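Local coordinates for protein hydrolase, putative (Plasmodium vivax, PDB 2B30) that is probably a magnesium-dependent phosphatase of the haloacid dehalogenase superfamily, and binds a calcium ion in the crystal, at residues G94-Q105 with K225-Y236. Numbering follows the deposited sequence.
Sequences GVYINGTIVYDQ and KYTGINYLLKHY
V95 and V102, side by side on the two strands of a beta hairpin, both point their side chains at helix 225-235; V95 meets G228, I229 and L232, V102 meets G228, Y231 and L232. V95 holds CG1 anti to its backbone N (chi1 175°); its side chain and that of I229 cross at about a right angle, with V95 CG2 3.9 Å from I229 CG1 and also touching L232 CD1. V102 repeats this torsion: its CG2 lies 3.8 Å from the carbonyl O of G228, while its CG1 packs against CG and CD2 of L232. One leucine is thus divided between the strands, CD1 against V95 CG2, CD2 against the carbonyl O of Y103 and V102 CG1. At G228 the absence of a side chain allows close approach, with the CA atoms of G99 and G228 4.1 Å apart. Strand 101-103 runs roughly parallel to the helix. The hairpin belongs to the central sheet of the HAD core, a Rossmann-like fold, with this helix packed on one face. At the helix start K225 CE passes 3.9 Å from N98 OD1; its extended chain carries NZ to a salt bridge with D252, close to the calcium ligand D33, while N98 OD1 is hydrogen-bonded to N251 ND2. A water links the carbonyl O of G99 to OG1 of T227. Where the helix ends, the backbone N of Q105 reaches the Y236 ring at its edge and donates to Y236 OH (2.9 Å, 157° at the hydrogen). Beside it, H235 NE2 lies 3.3 Å from D104 OD2, the carboxylate and imidazole planes 55° apart; D104 OD1 accepts from Y108 N.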
loop_
_atom_site.group_PDB
_atom_site.type_symbol
_atom_site.label_atom_id
_atom_site.label_comp_id
_atom_site.label_asym_id
_atom_site.label_seq_id
_atom_site.Cartn_x
_atom_site.Cartn_y
_atom_site.Cartn_z
ATOM N N GLY A 94 15.395 -11.017 -0.900
ATOM C CA GLY A 94 14.859 -10.642 0.394
ATOM C C GLY A 94 14.329 -9.229 0.507
ATOM O O GLY A 94 14.813 -8.316 -0.153
ATOM N N VAL A 95 13.317 -9.078 1.361
ATOM C CA VAL A 95 12.742 -7.792 1.717
ATOM C C VAL A 95 13.054 -7.555 3.193
ATOM O O VAL A 95 12.546 -8.261 4.071
ATOM C CB VAL A 95 11.216 -7.794 1.501
ATOM C CG1 VAL A 95 10.604 -6.498 1.981
ATOM C CG2 VAL A 95 10.895 -8.030 0.035
ATOM N N TYR A 96 13.892 -6.563 3.459
ATOM C CA TYR A 96 14.389 -6.337 4.793
ATOM C C TYR A 96 14.065 -4.934 5.251
ATOM O O TYR A 96 13.797 -4.059 4.428
ATOM C CB TYR A 96 15.884 -6.577 4.810
ATOM C CG TYR A 96 16.229 -7.981 4.405
ATOM C CD1 TYR A 96 15.941 -9.039 5.242
ATOM C CD2 TYR A 96 16.823 -8.263 3.169
ATOM C CE1 TYR A 96 16.249 -10.340 4.887
ATOM C CE2 TYR A 96 17.132 -9.571 2.803
ATOM C CZ TYR A 96 16.839 -10.596 3.675
ATOM O OH TYR A 96 17.122 -11.888 3.363
ATOM N N ILE A 97 14.068 -4.735 6.569
ATOM C CA ILE A 97 13.823 -3.428 7.169
ATOM C C ILE A 97 12.515 -2.840 6.644
ATOM O O ILE A 97 12.466 -1.713 6.155
ATOM C CB ILE A 97 15.009 -2.444 6.944
ATOM C CG1 ILE A 97 16.344 -3.134 7.269
ATOM C CG2 ILE A 97 14.830 -1.167 7.810
ATOM C CD1 ILE A 97 17.505 -2.156 7.476
ATOM N N ASN A 98 11.467 -3.648 6.740
ATOM C CA ASN A 98 10.115 -3.253 6.390
ATOM C C ASN A 98 9.981 -2.676 4.990
ATOM O O ASN A 98 9.175 -1.771 4.746
ATOM C CB ASN A 98 9.538 -2.322 7.469
ATOM C CG ASN A 98 9.197 -3.076 8.740
ATOM O OD1 ASN A 98 9.088 -4.309 8.712
ATOM N ND2 ASN A 98 9.015 -2.354 9.849
ATOM N N GLY A 99 10.763 -3.226 4.066
ATOM C CA GLY A 99 10.622 -2.887 2.660
ATOM C C GLY A 99 11.516 -1.783 2.154
ATOM O O GLY A 99 11.438 -1.435 0.972
ATOM N N THR A 100 12.375 -1.258 3.028
ATOM C CA THR A 100 13.299 -0.191 2.660
ATOM C C THR A 100 14.637 -0.739 2.124
ATOM O O THR A 100 15.416 -0.001 1.505
ATOM C CB THR A 100 13.535 0.774 3.841
ATOM O OG1 THR A 100 13.991 0.043 4.981
ATOM C CG2 THR A 100 12.250 1.477 4.210
ATOM N N ILE A 101 14.901 -2.026 2.341
ATOM C CA ILE A 101 16.049 -2.680 1.708
ATOM C C ILE A 101 15.604 -3.967 1.021
ATOM O O ILE A 101 14.983 -4.820 1.647
ATOM C CB ILE A 101 17.201 -2.984 2.707
ATOM C CG1 ILE A 101 17.758 -1.689 3.273
ATOM C CG2 ILE A 101 18.347 -3.750 2.014
ATOM C CD1 ILE A 101 18.754 -1.890 4.400
ATOM N N VAL A 102 15.948 -4.106 -0.259
ATOM C CA VAL A 102 15.528 -5.263 -1.056
ATOM C C VAL A 102 16.686 -5.810 -1.889
ATOM O O VAL A 102 17.353 -5.050 -2.591
ATOM C CB VAL A 102 14.375 -4.889 -2.009
ATOM C CG1 VAL A 102 13.910 -6.110 -2.787
ATOM C CG2 VAL A 102 13.223 -4.275 -1.241
ATOM N N TYR A 103 16.913 -7.120 -1.805
ATOM C CA TYR A 103 17.951 -7.789 -2.589
ATOM C C TYR A 103 17.336 -8.775 -3.565
ATOM O O TYR A 103 16.394 -9.499 -3.213
ATOM C CB TYR A 103 18.912 -8.542 -1.682
ATOM C CG TYR A 103 19.679 -7.650 -0.745
ATOM C CD1 TYR A 103 20.622 -6.753 -1.221
ATOM C CD2 TYR A 103 19.471 -7.711 0.622
ATOM C CE1 TYR A 103 21.327 -5.931 -0.352
ATOM C CE2 TYR A 103 20.174 -6.893 1.497
ATOM C CZ TYR A 103 21.094 -6.016 1.004
ATOM O OH TYR A 103 21.770 -5.217 1.870
ATOM N N ASP A 104 17.856 -8.813 -4.790
ATOM C CA ASP A 104 17.425 -9.849 -5.735
ATOM C C ASP A 104 18.177 -11.142 -5.425
ATOM O O ASP A 104 19.033 -11.167 -4.531
ATOM C CB ASP A 104 17.532 -9.409 -7.219
ATOM C CG ASP A 104 18.973 -9.307 -7.745
ATOM O OD1 ASP A 104 19.975 -9.506 -7.025
ATOM O OD2 ASP A 104 19.091 -8.998 -8.938
ATOM N N GLN A 105 17.845 -12.208 -6.145
ATOM C CA GLN A 105 18.417 -13.531 -5.883
ATOM C C GLN A 105 19.960 -13.539 -5.920
ATOM O O GLN A 105 20.605 -14.301 -5.198
ATOM C CB GLN A 105 17.857 -14.515 -6.903
ATOM C CG GLN A 105 18.224 -15.954 -6.691
ATOM C CD GLN A 105 17.263 -16.848 -7.413
ATOM O OE1 GLN A 105 16.970 -16.634 -8.591
ATOM N NE2 GLN A 105 16.738 -17.843 -6.712
ATOM N N LYS A 225 6.469 -3.799 3.851
ATOM C CA LYS A 225 6.853 -5.060 3.224
ATOM C C LYS A 225 6.238 -5.190 1.832
ATOM O O LYS A 225 6.923 -5.587 0.892
ATOM C CB LYS A 225 6.464 -6.259 4.098
ATOM C CG LYS A 225 7.321 -6.423 5.358
ATOM C CD LYS A 225 6.980 -7.715 6.105
ATOM C CE LYS A 225 7.435 -7.672 7.562
ATOM N NZ LYS A 225 7.408 -9.017 8.205
ATOM N N TYR A 226 4.966 -4.821 1.694
ATOM C CA TYR A 226 4.261 -4.927 0.406
ATOM C C TYR A 226 4.914 -4.122 -0.742
ATOM O O TYR A 226 5.080 -4.646 -1.846
ATOM C CB TYR A 226 2.780 -4.536 0.557
ATOM C CG TYR A 226 1.964 -4.692 -0.723
ATOM C CD1 TYR A 226 1.825 -5.935 -1.327
ATOM C CD2 TYR A 226 1.314 -3.592 -1.317
ATOM C CE1 TYR A 226 1.078 -6.087 -2.499
ATOM C CE2 TYR A 226 0.555 -3.736 -2.493
ATOM C CZ TYR A 226 0.452 -4.984 -3.076
ATOM O OH TYR A 226 -0.275 -5.157 -4.224
ATOM N N THR A 227 5.278 -2.864 -0.486
ATOM C CA THR A 227 5.860 -2.015 -1.534
ATOM C C THR A 227 7.241 -2.488 -1.908
ATOM O O THR A 227 7.638 -2.361 -3.068
ATOM C CB THR A 227 6.004 -0.558 -1.117
ATOM O OG1 THR A 227 6.882 -0.457 0.018
ATOM C CG2 THR A 227 4.665 0.034 -0.813
ATOM N N GLY A 228 7.973 -3.004 -0.920
ATOM C CA GLY A 228 9.283 -3.623 -1.153
ATOM C C GLY A 228 9.153 -4.900 -1.963
ATOM O O GLY A 228 9.872 -5.087 -2.943
ATOM N N ILE A 229 8.226 -5.771 -1.554
ATOM C CA ILE A 229 7.912 -7.002 -2.291
ATOM C C ILE A 229 7.630 -6.757 -3.772
ATOM O O ILE A 229 7.957 -7.601 -4.603
ATOM C CB ILE A 229 6.672 -7.729 -1.679
ATOM C CG1 ILE A 229 7.075 -8.568 -0.460
ATOM C CG2 ILE A 229 5.964 -8.629 -2.713
ATOM C CD1 ILE A 229 5.913 -8.888 0.472
ATOM N N ASN A 230 7.007 -5.620 -4.096
ATOM C CA ASN A 230 6.642 -5.311 -5.480
ATOM C C ASN A 230 7.857 -5.160 -6.393
ATOM O O ASN A 230 7.768 -5.434 -7.591
ATOM C CB ASN A 230 5.735 -4.076 -5.559
ATOM C CG ASN A 230 4.258 -4.385 -5.190
ATOM O OD1 ASN A 230 3.876 -5.554 -4.996
ATOM N ND2 ASN A 230 3.425 -3.326 -5.095
ATOM N N TYR A 231 8.993 -4.748 -5.832
ATOM C CA TYR A 231 10.245 -4.735 -6.597
ATOM C C TYR A 231 10.600 -6.124 -7.097
ATOM O O TYR A 231 11.048 -6.268 -8.241
ATOM C CB TYR A 231 11.415 -4.146 -5.790
ATOM C CG TYR A 231 11.388 -2.640 -5.782
ATOM C CD1 TYR A 231 12.216 -1.902 -6.619
ATOM C CD2 TYR A 231 10.495 -1.958 -4.966
ATOM C CE1 TYR A 231 12.161 -0.531 -6.630
ATOM C CE2 TYR A 231 10.440 -0.594 -4.967
ATOM C CZ TYR A 231 11.269 0.121 -5.801
ATOM O OH TYR A 231 11.190 1.494 -5.773
ATOM N N LEU A 232 10.397 -7.137 -6.246
ATOM C CA LEU A 232 10.676 -8.536 -6.610
ATOM C C LEU A 232 9.677 -9.064 -7.632
ATOM O O LEU A 232 10.041 -9.806 -8.544
ATOM C CB LEU A 232 10.665 -9.433 -5.376
ATOM C CG LEU A 232 11.828 -9.261 -4.399
ATOM C CD1 LEU A 232 11.692 -10.263 -3.250
ATOM C CD2 LEU A 232 13.168 -9.423 -5.107
ATOM N N LEU A 233 8.421 -8.662 -7.493
ATOM C CA LEU A 233 7.397 -9.049 -8.463
ATOM C C LEU A 233 7.722 -8.488 -9.849
ATOM O O LEU A 233 7.612 -9.196 -10.848
ATOM C CB LEU A 233 6.014 -8.571 -8.013
ATOM C CG LEU A 233 5.574 -8.971 -6.602
ATOM C CD1 LEU A 233 4.125 -8.594 -6.395
ATOM C CD2 LEU A 233 5.792 -10.449 -6.325
ATOM N N LYS A 234 8.120 -7.218 -9.889
ATOM C CA LYS A 234 8.460 -6.543 -11.136
ATOM C C LYS A 234 9.749 -7.099 -11.726
ATOM O O LYS A 234 9.818 -7.366 -12.927
ATOM C CB LYS A 234 8.583 -5.030 -10.921
ATOM C CG LYS A 234 7.239 -4.325 -10.779
ATOM C CD LYS A 234 6.629 -3.992 -12.138
ATOM C CE LYS A 234 7.183 -2.678 -12.683
ATOM N NZ LYS A 234 6.798 -2.411 -14.099
ATOM N N HIS A 235 10.758 -7.284 -10.876
ATOM C CA HIS A 235 12.067 -7.756 -11.326
ATOM C C HIS A 235 11.977 -9.145 -11.981
ATOM O O HIS A 235 12.671 -9.411 -12.966
ATOM C CB HIS A 235 13.064 -7.769 -10.159
ATOM C CG HIS A 235 14.497 -7.920 -10.579
ATOM N ND1 HIS A 235 15.201 -6.913 -11.203
ATOM C CD2 HIS A 235 15.362 -8.954 -10.443
ATOM C CE1 HIS A 235 16.433 -7.326 -11.450
ATOM N NE2 HIS A 235 16.556 -8.561 -10.997
ATOM N N TYR A 236 11.114 -10.005 -11.440
ATOM C CA TYR A 236 10.991 -11.373 -11.906
ATOM C C TYR A 236 9.656 -11.632 -12.584
ATOM O O TYR A 236 9.297 -12.770 -12.812
ATOM C CB TYR A 236 11.155 -12.340 -10.729
ATOM C CG TYR A 236 12.539 -12.358 -10.162
ATOM C CD1 TYR A 236 13.587 -12.943 -10.870
ATOM C CD2 TYR A 236 12.817 -11.799 -8.921
ATOM C CE1 TYR A 236 14.874 -12.968 -10.355
ATOM C CE2 TYR A 236 14.109 -11.824 -8.395
ATOM C CZ TYR A 236 15.122 -12.410 -9.119
ATOM O OH TYR A 236 16.391 -12.429 -8.618
HETATM O O HOH W 1 9.465 -0.105 -0.783
#